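Local structure of uncharacterized protein (Legionella pneumophila subsp. pneumophila, 4WRP) at residues L45-Y48 with T54-A57; V72-D77 with D98-S103; K80-G85 with R91-R96. The protein is of unknown function but is probably an effector with a RavJ-type peptidase region, this chain being its C-terminal, largely helical domain. All coordinates share one frame; numbering follows the deposited sequence.

Interaction 1 of 3, residues L45-Y48 with T54-A57; sequences LDDY and TWWA
Asp47 OD1 takes two donors: the backbone N of Thr54 at 3.0 Å, with a nearly straight N-H...O angle of 161°, and a water that donates to it from 2.6 Å. In this DUF5617 domain, which is built of helices and loops, the carboxylate thereby holds the loop that follows helix 34-49 against the last turn of that helix. Asp47 OD2 accepts the backbone N of Trp55 at 2.6 Å, approached from above the carboxylate plane, whereas Thr54 N meets OD1 on the syn side. With CG anti to the backbone N (chi1 179°), the Asp47 side chain reaches the loop, and successive peptide N-H groups, one on each oxygen, restrict its rotation. Asp47 OD2 also lies at the edge of the Trp56 indole, 3.2 Å from Trp56 CD1 and near the ring plane. One face of that indole is met by Tyr48, whose CD1 sits over the ring centre, 3.9 Å above it; the planes of the Tyr48 ring and the six-membered ring of Trp56 are 43° apart, an oblique meeting. Trp13 of helix 6-21 stacks on Trp56 and packs edge-to-face with Tyr48, while the Tyr48 hydroxyl bonds to Tyr9 OH and His71 ND1. The indole nitrogen Trp56 NE1 donates to the carbonyl O of Val44, one helical turn before Tyr48, and lies 3.5 Å from Tyr48 CB.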
loop_
_atom_site.group_PDB
_atom_site.type_symbol
_atom_site.label_atom_id
_atom_site.label_comp_id
_atom_site.label_asym_id
_atom_site.label_seq_id
_atom_site.Cartn_x
_atom_site.Cartn_y
_atom_site.Cartn_z
ATOM N N LEU A 45 -3.358 -7.218 -5.325
ATOM C CA LEU A 45 -2.142 -6.815 -4.593
ATOM C C LEU A 45 -0.956 -7.665 -4.999
ATOM O O LEU A 45 0.147 -7.162 -5.162
ATOM C CB LEU A 45 -2.364 -6.919 -3.076
ATOM C CG LEU A 45 -3.461 -6.086 -2.460
ATOM C CD1 LEU A 45 -3.452 -6.433 -0.954
ATOM C CD2 LEU A 45 -3.253 -4.612 -2.683
ATOM N N ASP A 46 -1.164 -8.958 -5.164
ATOM C CA ASP A 46 -0.032 -9.805 -5.566
ATOM C C ASP A 46 0.488 -9.381 -6.937
ATOM O O ASP A 46 1.664 -9.253 -7.133
ATOM C CB ASP A 46 -0.451 -11.267 -5.549
ATOM C CG ASP A 46 0.755 -12.228 -5.630
ATOM O OD1 ASP A 46 1.853 -11.969 -5.078
ATOM O OD2 ASP A 46 0.583 -13.271 -6.254
ATOM N N ASP A 47 -0.421 -9.112 -7.871
ATOM C CA ASP A 47 -0.044 -8.646 -9.197
ATOM C C ASP A 47 0.776 -7.361 -9.081
ATOM O O ASP A 47 1.813 -7.212 -9.740
ATOM C CB ASP A 47 -1.283 -8.486 -10.096
ATOM C CG ASP A 47 -0.936 -7.978 -11.474
ATOM O OD1 ASP A 47 -0.064 -8.628 -12.102
ATOM O OD2 ASP A 47 -1.518 -6.930 -11.906
ATOM N N TYR A 48 0.381 -6.475 -8.177
ATOM C CA TYR A 48 1.136 -5.238 -7.921
ATOM C C TYR A 48 2.577 -5.494 -7.501
ATOM O O TYR A 48 3.463 -4.799 -7.939
ATOM C CB TYR A 48 0.442 -4.387 -6.866
ATOM C CG TYR A 48 1.152 -3.148 -6.415
ATOM C CD1 TYR A 48 1.321 -2.058 -7.265
ATOM C CD2 TYR A 48 1.654 -3.059 -5.128
ATOM C CE1 TYR A 48 1.939 -0.901 -6.851
ATOM C CE2 TYR A 48 2.315 -1.922 -4.700
ATOM C CZ TYR A 48 2.432 -0.835 -5.557
ATOM O OH TYR A 48 3.080 0.290 -5.113
ATOM N N THR A 54 -0.830 -7.792 -14.908
ATOM C CA THR A 54 -2.202 -8.221 -15.187
ATOM C C THR A 54 -3.240 -7.139 -14.956
ATOM O O THR A 54 -4.092 -6.953 -15.792
ATOM C CB THR A 54 -2.615 -9.469 -14.400
ATOM O OG1 THR A 54 -1.643 -10.493 -14.606
ATOM C CG2 THR A 54 -3.952 -9.997 -14.897
ATOM N N TRP A 55 -3.199 -6.443 -13.828
ATOM C CA TRP A 55 -4.299 -5.546 -13.440
ATOM C C TRP A 55 -3.921 -4.085 -13.423
ATOM O O TRP A 55 -4.787 -3.234 -13.398
ATOM C CB TRP A 55 -4.793 -5.932 -12.041
ATOM C CG TRP A 55 -5.597 -7.174 -12.007
ATOM C CD1 TRP A 55 -5.187 -8.442 -11.635
ATOM C CD2 TRP A 55 -6.975 -7.280 -12.361
ATOM N NE1 TRP A 55 -6.252 -9.321 -11.741
ATOM C CE2 TRP A 55 -7.350 -8.634 -12.196
ATOM C CE3 TRP A 55 -7.924 -6.363 -12.827
ATOM C CZ2 TRP A 55 -8.634 -9.085 -12.481
ATOM C CZ3 TRP A 55 -9.220 -6.813 -13.087
ATOM C CH2 TRP A 55 -9.557 -8.155 -12.920
ATOM N N TRP A 56 -2.620 -3.794 -13.412
ATOM C CA TRP A 56 -2.115 -2.433 -13.205
ATOM C C TRP A 56 -1.493 -1.777 -14.445
ATOM O O TRP A 56 -0.805 -0.758 -14.306
ATOM C CB TRP A 56 -1.047 -2.457 -12.108
ATOM C CG TRP A 56 -1.556 -2.843 -10.781
ATOM C CD1 TRP A 56 -1.811 -4.092 -10.357
ATOM C CD2 TRP A 56 -1.933 -1.969 -9.711
ATOM N NE1 TRP A 56 -2.271 -4.077 -9.096
ATOM C CE2 TRP A 56 -2.371 -2.784 -8.665
ATOM C CE3 TRP A 56 -1.931 -0.582 -9.539
ATOM C CZ2 TRP A 56 -2.804 -2.269 -7.431
ATOM C CZ3 TRP A 56 -2.342 -0.063 -8.307
ATOM C CH2 TRP A 56 -2.780 -0.908 -7.279
ATOM N N ALA A 57 -1.722 -2.322 -15.648
ATOM C CA ALA A 57 -1.064 -1.783 -16.864
ATOM C C ALA A 57 -1.429 -0.319 -17.113
ATOM O O ALA A 57 -0.568 0.493 -17.445
ATOM C CB ALA A 57 -1.396 -2.627 -18.076
HETATM O O HOH W 1 0.381 -11.141 -11.851
#

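Interaction 2 of 3, residues V72-D77 with D98-S103; sequences VKVVDD and DNLAIS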
loop_
_atom_site.group_PDB
_atom_site.type_symbol
_atom_site.label_atom_id
_atom_site.label_comp_id
_atom_site.label_asym_id
_atom_site.label_seq_id
_atom_site.Cartn_x
_atom_site.Cartn_y
_atom_site.Cartn_z
ATOM N N VAL A 72 5.780 -1.330 -2.629
ATOM C CA VAL A 72 5.688 -2.739 -2.980
ATOM C C VAL A 72 6.116 -3.633 -1.803
ATOM O O VAL A 72 5.418 -4.584 -1.495
ATOM C CB VAL A 72 6.472 -3.014 -4.278
ATOM C CG1 VAL A 72 6.810 -4.494 -4.501
ATOM C CG2 VAL A 72 5.688 -2.429 -5.451
ATOM N N LYS A 73 7.235 -3.327 -1.143
ATOM C CA LYS A 73 7.625 -4.068 0.073
ATOM C C LYS A 73 6.488 -4.086 1.127
ATOM O O LYS A 73 6.172 -5.128 1.668
ATOM C CB LYS A 73 8.876 -3.474 0.669
ATOM C CG LYS A 73 9.727 -4.398 1.531
ATOM C CD LYS A 73 9.202 -4.655 2.945
ATOM C CE LYS A 73 9.198 -3.421 3.847
ATOM N NZ LYS A 73 8.663 -3.711 5.220
ATOM N N VAL A 74 5.878 -2.940 1.417
ATOM C CA VAL A 74 4.776 -2.913 2.386
ATOM C C VAL A 74 3.587 -3.762 1.912
ATOM O O VAL A 74 3.038 -4.552 2.690
ATOM C CB VAL A 74 4.367 -1.452 2.698
ATOM C CG1 VAL A 74 3.197 -1.406 3.679
ATOM C CG2 VAL A 74 5.595 -0.724 3.285
ATOM N N VAL A 75 3.190 -3.624 0.639
ATOM C CA VAL A 75 2.042 -4.375 0.106
ATOM C C VAL A 75 2.366 -5.874 0.123
ATOM O O VAL A 75 1.564 -6.695 0.473
ATOM C CB VAL A 75 1.642 -3.853 -1.257
ATOM C CG1 VAL A 75 0.596 -4.724 -1.902
ATOM C CG2 VAL A 75 1.077 -2.433 -1.106
ATOM N N ASP A 76 3.599 -6.224 -0.148
ATOM C CA ASP A 76 4.009 -7.627 -0.028
ATOM C C ASP A 76 3.856 -8.174 1.409
ATOM O O ASP A 76 3.412 -9.316 1.603
ATOM C CB ASP A 76 5.428 -7.749 -0.529
ATOM C CG ASP A 76 5.813 -9.166 -0.752
ATOM O OD1 ASP A 76 5.346 -9.749 -1.766
ATOM O OD2 ASP A 76 6.516 -9.695 0.143
ATOM N N ASP A 77 4.177 -7.357 2.413
ATOM C CA ASP A 77 3.912 -7.736 3.809
ATOM C C ASP A 77 2.404 -7.871 4.048
ATOM O O ASP A 77 1.946 -8.737 4.788
ATOM C CB ASP A 77 4.424 -6.685 4.783
ATOM C CG ASP A 77 5.946 -6.598 4.846
ATOM O OD1 ASP A 77 6.646 -7.526 4.373
ATOM O OD2 ASP A 77 6.427 -5.551 5.362
ATOM N N ASP A 98 -5.561 1.352 3.384
ATOM C CA ASP A 98 -5.822 2.789 3.418
ATOM C C ASP A 98 -4.762 3.484 4.223
ATOM O O ASP A 98 -4.195 4.466 3.792
ATOM C CB ASP A 98 -7.165 3.026 4.085
ATOM C CG ASP A 98 -7.913 4.161 3.496
ATOM O OD1 ASP A 98 -7.309 4.938 2.713
ATOM O OD2 ASP A 98 -9.126 4.282 3.849
ATOM N N ASN A 99 -4.420 2.878 5.362
ATOM C CA ASN A 99 -3.582 3.497 6.373
ATOM C C ASN A 99 -2.109 3.057 6.373
ATOM O O ASN A 99 -1.393 3.301 7.362
ATOM C CB ASN A 99 -4.223 3.153 7.716
ATOM C CG ASN A 99 -5.555 3.861 7.887
ATOM O OD1 ASN A 99 -5.597 5.071 7.863
ATOM N ND2 ASN A 99 -6.616 3.126 8.058
ATOM N N LEU A 100 -1.648 2.425 5.302
ATOM C CA LEU A 100 -0.326 1.812 5.335
ATOM C C LEU A 100 0.777 2.864 5.339
ATOM O O LEU A 100 1.900 2.561 5.727
ATOM C CB LEU A 100 -0.117 0.778 4.215
ATOM C CG LEU A 100 -0.009 1.271 2.789
ATOM C CD1 LEU A 100 1.372 1.843 2.517
ATOM C CD2 LEU A 100 -0.331 0.145 1.828
ATOM N N ALA A 101 0.472 4.091 4.955
ATOM C CA ALA A 101 1.526 5.090 4.863
ATOM C C ALA A 101 1.703 5.895 6.140
ATOM O O ALA A 101 2.648 6.629 6.269
ATOM C CB ALA A 101 1.307 6.015 3.681
ATOM N N ILE A 102 0.832 5.747 7.110
ATOM C CA ILE A 102 0.964 6.590 8.287
ATOM C C ILE A 102 1.778 5.906 9.366
ATOM O O ILE A 102 1.851 4.657 9.438
ATOM C CB ILE A 102 -0.393 6.982 8.814
ATOM C CG1 ILE A 102 -1.096 5.789 9.401
ATOM C CG2 ILE A 102 -1.197 7.624 7.691
ATOM C CD1 ILE A 102 -2.512 6.121 9.803
ATOM N N SER A 103 2.394 6.703 10.211
ATOM C CA SER A 103 3.147 6.102 11.298
ATOM C C SER A 103 3.061 6.954 12.525
ATOM O O SER A 103 2.744 8.134 12.445
ATOM C CB SER A 103 4.601 5.888 10.852
ATOM O OG SER A 103 5.186 7.145 10.560
#
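No flat group of either segment takes part where Leu100 meets Val74 and Val75: the touching surfaces are methyl and methylene groups. Leu100 CD1 lies 3.9 Å from Val74 CG1, and the same valine methyl is 4.0 Å from Leu100 CB. Leu100 CD2, the other branch, is a looser 4.2 Å from Val75 CG2. The fork of Leu100 is therefore split between two consecutive residues of helix 68-83. A chi1 of 70°, with CG between the backbone N and the carbonyl carbon, turns this fork toward the helix, where Val74 presents the methyl that is anti to its own N. Leu100 is the second residue of a type I beta turn, Asn99 to Ile102, that follows helix 90-98 in this helical domain; its closing bond, Ile102 N to Asn99 O, is weak at 3.3 Å. Phe6 and His10 of helix 6-21 and His71 and Ile78 of helix 68-83 also touch Leu100, which is buried. On the helix itself, Lys73 NZ forms a salt bridge to Asp77 OD2, one turn on, at 2.9 Å, meeting the oxygen on its syn side, 19° out of the carboxylate plane.

Interaction 3 of 3, residues K80-G85 with R91-R96; sequences KEIDAG and RALVDR
The polar part of the contact is a two-pronged salt bridge between Glu81 and Arg96. Arg96 offers its guanidinium side-on, NE donating to Glu81 OE1 at 2.9 Å and NH2 to Glu81 OE2 at 2.8 Å, so that each carboxylate oxygen takes one N-H. Both oxygens lie close to the guanidinium plane, and the carboxylate and guanidinium planes are 32° apart. The NH2 bond is the straighter, at 165°. OE1 of Glu81 uses its syn lone pair for NE and has a second partner, the Tyr87 hydroxyl. Arg96 reaches the acid through a chain bent at chi2 (81°), whereas the Glu81 chain is extended beyond CG and crosses it at about a right angle.

The two residues lie on neighbouring arms of an antiparallel helical hairpin, helix 68-83 followed by helix 90-98, whose arms are joined by a short connection containing Tyr87. The apolar part lies on the same interface: Ile82 CD1 touches both methyls of Leu93, 3.7 Å from Leu93 CD2 and 3.8 Å from Leu93 CD1. The Ile82 and Leu93 side chains, too, cross at about a right angle. Ile38 and Ile41 of helix 34-49 extend this apolar patch, touching Ile82 and Leu93 respectively.

Backbone bonds shape the end of the first arm. Gly85, with positive phi, closes helix 68-83 in a Schellman motif; its N bonds to Ile82 O at 2.9 Å, in the last turn of the helix.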
loop_
_atom_site.group_PDB
_atom_site.type_symbol
_atom_site.label_atom_id
_atom_site.label_comp_id
_atom_site.label_asym_id
_atom_site.label_seq_id
_atom_site.Cartn_x
_atom_site.Cartn_y
_atom_site.Cartn_z
ATOM N N LYS A 80 1.250 -11.160 2.690
ATOM C CA LYS A 80 1.588 -12.179 3.664
ATOM C C LYS A 80 0.619 -12.210 4.859
ATOM O O LYS A 80 0.286 -13.268 5.340
ATOM C CB LYS A 80 2.985 -11.954 4.139
ATOM C CG LYS A 80 3.611 -13.192 4.735
ATOM C CD LYS A 80 5.128 -13.037 4.806
ATOM C CE LYS A 80 5.685 -13.488 6.159
ATOM N NZ LYS A 80 6.864 -12.661 6.573
ATOM N N GLU A 81 0.164 -11.049 5.328
ATOM C CA GLU A 81 -0.818 -10.997 6.382
ATOM C C GLU A 81 -2.135 -11.649 5.980
ATOM O O GLU A 81 -2.822 -12.259 6.831
ATOM C CB GLU A 81 -1.078 -9.524 6.838
ATOM C CG GLU A 81 0.083 -8.868 7.586
ATOM C CD GLU A 81 -0.151 -7.327 7.743
ATOM O OE1 GLU A 81 -1.263 -6.778 7.424
ATOM O OE2 GLU A 81 0.826 -6.654 8.139
ATOM N N ILE A 82 -2.508 -11.500 4.711
ATOM C CA ILE A 82 -3.676 -12.166 4.163
ATOM C C ILE A 82 -3.473 -13.675 4.208
ATOM O O ILE A 82 -4.359 -14.423 4.688
ATOM C CB ILE A 82 -3.991 -11.725 2.712
ATOM C CG1 ILE A 82 -4.420 -10.254 2.686
ATOM C CG2 ILE A 82 -5.172 -12.538 2.162
ATOM C CD1 ILE A 82 -4.416 -9.649 1.305
ATOM N N ASP A 83 -2.284 -14.106 3.812
ATOM C CA ASP A 83 -1.986 -15.529 3.723
ATOM C C ASP A 83 -2.007 -16.131 5.089
ATOM O O ASP A 83 -2.435 -17.261 5.256
ATOM C CB ASP A 83 -0.646 -15.740 2.995
ATOM C CG ASP A 83 -0.778 -15.434 1.482
ATOM O OD1 ASP A 83 -1.933 -15.443 0.999
ATOM O OD2 ASP A 83 0.215 -15.129 0.785
ATOM N N ALA A 84 -1.595 -15.339 6.086
ATOM C CA ALA A 84 -1.547 -15.798 7.453
ATOM C C ALA A 84 -2.904 -15.783 8.087
ATOM O O ALA A 84 -3.050 -16.231 9.186
ATOM C CB ALA A 84 -0.590 -14.948 8.244
ATOM N N GLY A 85 -3.931 -15.332 7.390
ATOM C CA GLY A 85 -5.291 -15.422 7.919
ATOM C C GLY A 85 -5.659 -14.266 8.821
ATOM O O GLY A 85 -6.569 -14.395 9.588
ATOM N N ARG A 91 -13.474 -5.297 4.513
ATOM C CA ARG A 91 -13.429 -3.977 5.144
ATOM C C ARG A 91 -12.175 -3.741 5.984
ATOM O O ARG A 91 -11.553 -2.680 5.897
ATOM C CB ARG A 91 -14.703 -3.757 5.984
ATOM C CG ARG A 91 -14.650 -2.583 6.912
ATOM C CD ARG A 91 -15.959 -2.432 7.726
ATOM N NE ARG A 91 -17.158 -2.667 6.906
ATOM C CZ ARG A 91 -17.822 -3.824 6.789
ATOM N NH1 ARG A 91 -18.886 -3.876 5.980
ATOM N NH2 ARG A 91 -17.443 -4.918 7.462
ATOM N N ALA A 92 -11.790 -4.713 6.792
ATOM C CA ALA A 92 -10.557 -4.584 7.573
ATOM C C ALA A 92 -9.345 -4.545 6.691
ATOM O O ALA A 92 -8.411 -3.808 6.953
ATOM C CB ALA A 92 -10.407 -5.738 8.546
ATOM N N LEU A 93 -9.321 -5.401 5.675
ATOM C CA LEU A 93 -8.204 -5.405 4.710
ATOM C C LEU A 93 -8.054 -4.057 4.016
ATOM O O LEU A 93 -6.939 -3.532 3.869
ATOM C CB LEU A 93 -8.383 -6.537 3.710
ATOM C CG LEU A 93 -7.359 -6.675 2.596
ATOM C CD1 LEU A 93 -5.917 -6.670 3.181
ATOM C CD2 LEU A 93 -7.631 -7.950 1.798
ATOM N N VAL A 94 -9.164 -3.466 3.539
ATOM C CA VAL A 94 -9.002 -2.180 2.928
ATOM C C VAL A 94 -8.683 -1.038 3.899
ATOM O O VAL A 94 -8.031 -0.062 3.506
ATOM C CB VAL A 94 -10.118 -1.764 1.965
ATOM C CG1 VAL A 94 -10.388 -2.855 0.934
ATOM C CG2 VAL A 94 -11.334 -1.370 2.714
ATOM N N ASP A 95 -9.076 -1.141 5.166
ATOM C CA ASP A 95 -8.559 -0.176 6.166
ATOM C C ASP A 95 -7.052 -0.297 6.324
ATOM O O ASP A 95 -6.377 0.710 6.473
ATOM C CB ASP A 95 -9.220 -0.342 7.537
ATOM C CG ASP A 95 -10.685 0.221 7.567
ATOM O OD1 ASP A 95 -10.995 1.131 6.777
ATOM O OD2 ASP A 95 -11.500 -0.236 8.389
ATOM N N ARG A 96 -6.538 -1.514 6.332
ATOM C CA ARG A 96 -5.091 -1.708 6.409
ATOM C C ARG A 96 -4.421 -1.014 5.233
ATOM O O ARG A 96 -3.443 -0.291 5.414
ATOM C CB ARG A 96 -4.739 -3.206 6.447
ATOM C CG ARG A 96 -3.240 -3.513 6.389
ATOM C CD ARG A 96 -2.513 -3.364 7.752
ATOM N NE ARG A 96 -1.157 -3.930 7.687
ATOM C CZ ARG A 96 -0.012 -3.293 7.399
ATOM N NH1 ARG A 96 0.084 -1.974 7.214
ATOM N NH2 ARG A 96 1.101 -4.014 7.313
#

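In the fold
From the N terminus, helix 6-21 comes first and later lines interactions 1 and 2. Interaction 1 closes a short loop, folding residues 54-57 back on the end of helix 34-49, and is complete before the other two begin. Interaction 2 then spans a longer excursion, joining the middle of helix 68-83 to the turn beyond helix 90-98; interaction 3 closes the smaller hairpin between those helices and lies within that span. Interactions 2 and 3 share helix 68-83, their centres about 11 Å apart. Helix 34-49 ties the set together: Tyr48 packs on Val72 and Val75 of interaction 2, and Leu45 on Val75, while Leu45 also reaches Ile82 of interaction 3.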